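PDB 4MJ3: haloalkane dehalogenase, which probably catalyses the hydrolytic cleavage of carbon-halogen bonds in haloalkanes, as an enzyme of the alpha/beta hydrolase family. Local coordinates for residues E9-T12 with A13-D16; P199-D202 with A203-A207. All coordinates share one frame; numbering follows the deposited sequence.

Contact 1 of 2, residues E9-T12 with A13-D16; sequences ERFT and ALPD
Phe11 to Leu14 form a type II beta turn, with Thr12 and Ala13 at its two corners. Glu9 and Arg10, part of a short 3-10 segment, lead into it, and Pro15 and Asp16 carry the chain away. Ala13 takes the positive phi (54°) of the second corner, a conformation that costs any residue with a CB something, and a lone methyl comparatively little. No hydrogen bond closes the turn. Instead, Phe11 O faces the Leu14 side chain, 3.6 Å from Leu14 CG.

Phe11 and Leu14 lie side by side and point the same way, both with CG anti to the carbonyl carbon. With that shared rotation and a trans second torsion, Leu14 sets its CD1 at the ring's edge, near its plane, 4.2 Å from Phe11 CD1. Arg10 CB lies over one face of the ring, toward its rim. The far end of Arg10 turns elsewhere, and NE and NH2 bond to Ala198 O and Asp197 O. Leu14 also packs on Trp58 and on Ala195 of helix 190-197, apolar surroundings that suit a leucine.

Thr12 supplies the polar fastening. Its OG1 sits between the backbone N and the carbonyl carbon (chi1 54°) and gives a hydrogen bond to Glu9 O, 3.1 Å away and tilted 22° from the carbonyl plane. Thr12 N also reaches Glu9 O, but weakly.

Polar bonding therefore secures the entry to the turn, whereas across the turn itself the two segments meet through apolar contact, backed by the neighbouring helix and loops.

Contact 2 of 2, residues P199-D202 with A203-A207; sequences PFPD and ASYQA
Asp202 and Ser204 meet through one carboxylate oxygen that accepts twice. Ser204 OG lies on the syn lone pair of Asp202 OD1 at a short 2.5 Å, while Ser204 N approaches the anti side of that oxygen at 2.9 Å, 21° out of the carboxylate plane. A chi1 of 62° folds the Asp202 carboxylate over the following residues. Its backbone joins in: Tyr205 N bonds to Asp202 O at 3.2 Å, from above the carbonyl plane.

Pro201 crosses Tyr205 at about a right angle, its CD over one face 3.8 Å from the ring centroid, a CH-pi contact, and Asp202 OD1 stands at the edge of the same ring. The edge of the Phe200 ring meets the backbone, CD1 lying 3.3 Å from Tyr205 O, and the extended Gln206 chain runs against it, with its amide plane 60° from the ring.

Farther out, Pro199 CB sits over a Phe200 face, Phe174 O binds Gln206 NE2, and Leu4, Thr6, Pro7 and Lys89 pack against Tyr205.

This is an Asx turn opening a 3-10 segment, with Gln206 then at the N-cap of helix 207-211, in what is probably the helical cap domain of the haloalkane dehalogenase fold.

In the fold
Contact 1 comes first, in the loop between strands 3-4 and 22-27, and closes a tight local turn. Contact 2 follows much later, joining helix 190-197 to helix 207-211. The two are in series along the chain and neither nest nor cross. Although their centres are about 17 Å apart, they meet in space: Phe11 CZ packs 4.0 Å from Pro199 CA, and Arg10 NH2 lies 3.6 Å from Pro201 CA. Thr6, just upstream of contact 1, adds a hydrogen bond from its hydroxyl to Pro199 O. The N-terminal arm is thus strapped across the end of helix 190-197 and the loop beyond it, with strands 3-4 and 89-90 alongside contact 2.

Contact 1 of 2, residues E9-T12 with A13-D16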
# COMPACT_ATOMS: atom_id res chain seq x y z
N GLU A 9 21.30 -6.89 -8.44
CA GLU A 9 22.17 -5.76 -8.75
C GLU A 9 21.40 -4.43 -8.89
O GLU A 9 21.95 -3.36 -8.67
CB GLU A 9 22.98 -6.04 -10.01
CG GLU A 9 24.02 -7.18 -9.80
CD GLU A 9 23.46 -8.59 -10.03
OE1 GLU A 9 22.23 -8.75 -10.12
OE2 GLU A 9 24.26 -9.55 -10.11
N ARG A 10 20.11 -4.50 -9.19
CA ARG A 10 19.31 -3.27 -9.31
C ARG A 10 19.16 -2.55 -7.98
O ARG A 10 18.85 -1.35 -7.96
CB ARG A 10 17.92 -3.57 -9.90
CG ARG A 10 17.94 -4.10 -11.32
CD ARG A 10 18.20 -3.00 -12.35
NE ARG A 10 17.07 -2.07 -12.45
CZ ARG A 10 16.99 -1.08 -13.34
NH1 ARG A 10 17.99 -0.86 -14.19
NH2 ARG A 10 15.92 -0.29 -13.36
N PHE A 11 19.35 -3.26 -6.87
CA PHE A 11 19.03 -2.71 -5.54
C PHE A 11 20.27 -2.37 -4.72
O PHE A 11 20.18 -2.13 -3.52
CB PHE A 11 18.13 -3.69 -4.79
CG PHE A 11 16.88 -4.02 -5.54
CD1 PHE A 11 15.85 -3.11 -5.60
CD2 PHE A 11 16.76 -5.21 -6.25
CE1 PHE A 11 14.68 -3.40 -6.31
CE2 PHE A 11 15.61 -5.51 -6.95
CZ PHE A 11 14.58 -4.59 -6.99
N THR A 12 21.42 -2.29 -5.39
CA THR A 12 22.68 -1.99 -4.72
C THR A 12 22.71 -0.52 -4.26
O THR A 12 22.33 0.39 -4.99
CB THR A 12 23.91 -2.38 -5.57
OG1 THR A 12 23.83 -1.77 -6.86
CG2 THR A 12 23.97 -3.88 -5.71
N ALA A 13 23.08 -0.32 -3.00
CA ALA A 13 23.32 1.01 -2.44
C ALA A 13 22.17 2.04 -2.60
O ALA A 13 22.42 3.21 -2.91
CB ALA A 13 24.61 1.57 -3.01
N LEU A 14 20.93 1.62 -2.36
CA LEU A 14 19.81 2.57 -2.36
C LEU A 14 19.88 3.48 -1.13
O LEU A 14 20.08 2.99 -0.03
CB LEU A 14 18.49 1.84 -2.34
CG LEU A 14 18.24 0.91 -3.53
CD1 LEU A 14 16.88 0.27 -3.39
CD2 LEU A 14 18.35 1.65 -4.86
N PRO A 15 19.76 4.80 -1.31
CA PRO A 15 20.01 5.68 -0.17
C PRO A 15 18.94 5.58 0.90
O PRO A 15 17.78 5.32 0.58
CB PRO A 15 19.99 7.09 -0.77
CG PRO A 15 20.09 6.92 -2.24
CD PRO A 15 19.56 5.56 -2.56
N ASP A 16 19.36 5.74 2.15
CA ASP A 16 18.45 5.84 3.27
C ASP A 16 17.56 4.60 3.43
O ASP A 16 16.41 4.70 3.84
CB ASP A 16 17.58 7.08 3.14
CG ASP A 16 18.40 8.33 2.96
OD1 ASP A 16 19.18 8.63 3.88
OD2 ASP A 16 18.28 8.98 1.92

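Contact 2 of 2, residues P199-D202 with A203-A207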
# COMPACT_ATOMS: atom_id res chain seq x y z
N PRO A 199 13.08 -1.60 -9.50
CA PRO A 199 12.37 -2.85 -9.77
C PRO A 199 12.12 -3.18 -11.24
O PRO A 199 11.79 -4.33 -11.56
CB PRO A 199 11.02 -2.64 -9.07
CG PRO A 199 11.31 -1.64 -8.00
CD PRO A 199 12.26 -0.68 -8.67
N PHE A 200 12.23 -2.20 -12.13
CA PHE A 200 11.71 -2.31 -13.50
C PHE A 200 12.81 -2.03 -14.57
O PHE A 200 12.82 -0.97 -15.19
CB PHE A 200 10.56 -1.31 -13.69
CG PHE A 200 9.45 -1.46 -12.69
CD1 PHE A 200 8.78 -2.68 -12.52
CD2 PHE A 200 9.09 -0.39 -11.88
CE1 PHE A 200 7.79 -2.82 -11.59
CE2 PHE A 200 8.07 -0.52 -10.95
CZ PHE A 200 7.40 -1.73 -10.82
N PRO A 201 13.74 -2.97 -14.76
CA PRO A 201 14.80 -2.77 -15.77
C PRO A 201 14.26 -2.46 -17.16
O PRO A 201 14.90 -1.74 -17.92
CB PRO A 201 15.57 -4.10 -15.78
CG PRO A 201 15.27 -4.74 -14.47
CD PRO A 201 13.97 -4.19 -13.97
N ASP A 202 13.09 -3.00 -17.48
CA ASP A 202 12.42 -2.66 -18.72
C ASP A 202 10.93 -2.99 -18.60
O ASP A 202 10.47 -3.43 -17.56
CB ASP A 202 13.08 -3.38 -19.91
CG ASP A 202 13.01 -4.89 -19.81
OD1 ASP A 202 11.96 -5.42 -19.44
OD2 ASP A 202 14.01 -5.55 -20.11
N ALA A 203 10.20 -2.78 -19.69
CA ALA A 203 8.74 -2.90 -19.68
C ALA A 203 8.25 -4.31 -19.37
O ALA A 203 7.13 -4.46 -18.89
CB ALA A 203 8.16 -2.42 -21.01
N SER A 204 9.08 -5.33 -19.59
CA SER A 204 8.65 -6.72 -19.36
C SER A 204 8.38 -6.98 -17.87
O SER A 204 7.62 -7.90 -17.55
CB SER A 204 9.68 -7.72 -19.88
OG SER A 204 10.85 -7.68 -19.10
N TYR A 205 8.96 -6.16 -17.00
CA TYR A 205 8.78 -6.25 -15.56
C TYR A 205 7.60 -5.42 -15.04
O TYR A 205 7.36 -5.40 -13.83
CB TYR A 205 10.04 -5.77 -14.83
CG TYR A 205 11.26 -6.62 -15.04
CD1 TYR A 205 12.04 -6.48 -16.18
CD2 TYR A 205 11.62 -7.58 -14.12
CE1 TYR A 205 13.17 -7.26 -16.37
CE2 TYR A 205 12.76 -8.36 -14.29
CZ TYR A 205 13.53 -8.19 -15.41
OH TYR A 205 14.65 -8.97 -15.61
N GLN A 206 6.88 -4.73 -15.92
CA GLN A 206 5.91 -3.71 -15.49
C GLN A 206 4.44 -4.09 -15.70
O GLN A 206 3.59 -3.22 -15.64
CB GLN A 206 6.21 -2.38 -16.20
CG GLN A 206 7.53 -1.75 -15.81
CD GLN A 206 7.73 -0.40 -16.48
OE1 GLN A 206 7.41 -0.23 -17.66
NE2 GLN A 206 8.22 0.57 -15.72
N ALA A 207 4.14 -5.36 -15.96
CA ALA A 207 2.77 -5.76 -16.20
C ALA A 207 1.86 -5.43 -15.02
O ALA A 207 0.72 -5.02 -15.22
CB ALA A 207 2.69 -7.24 -16.55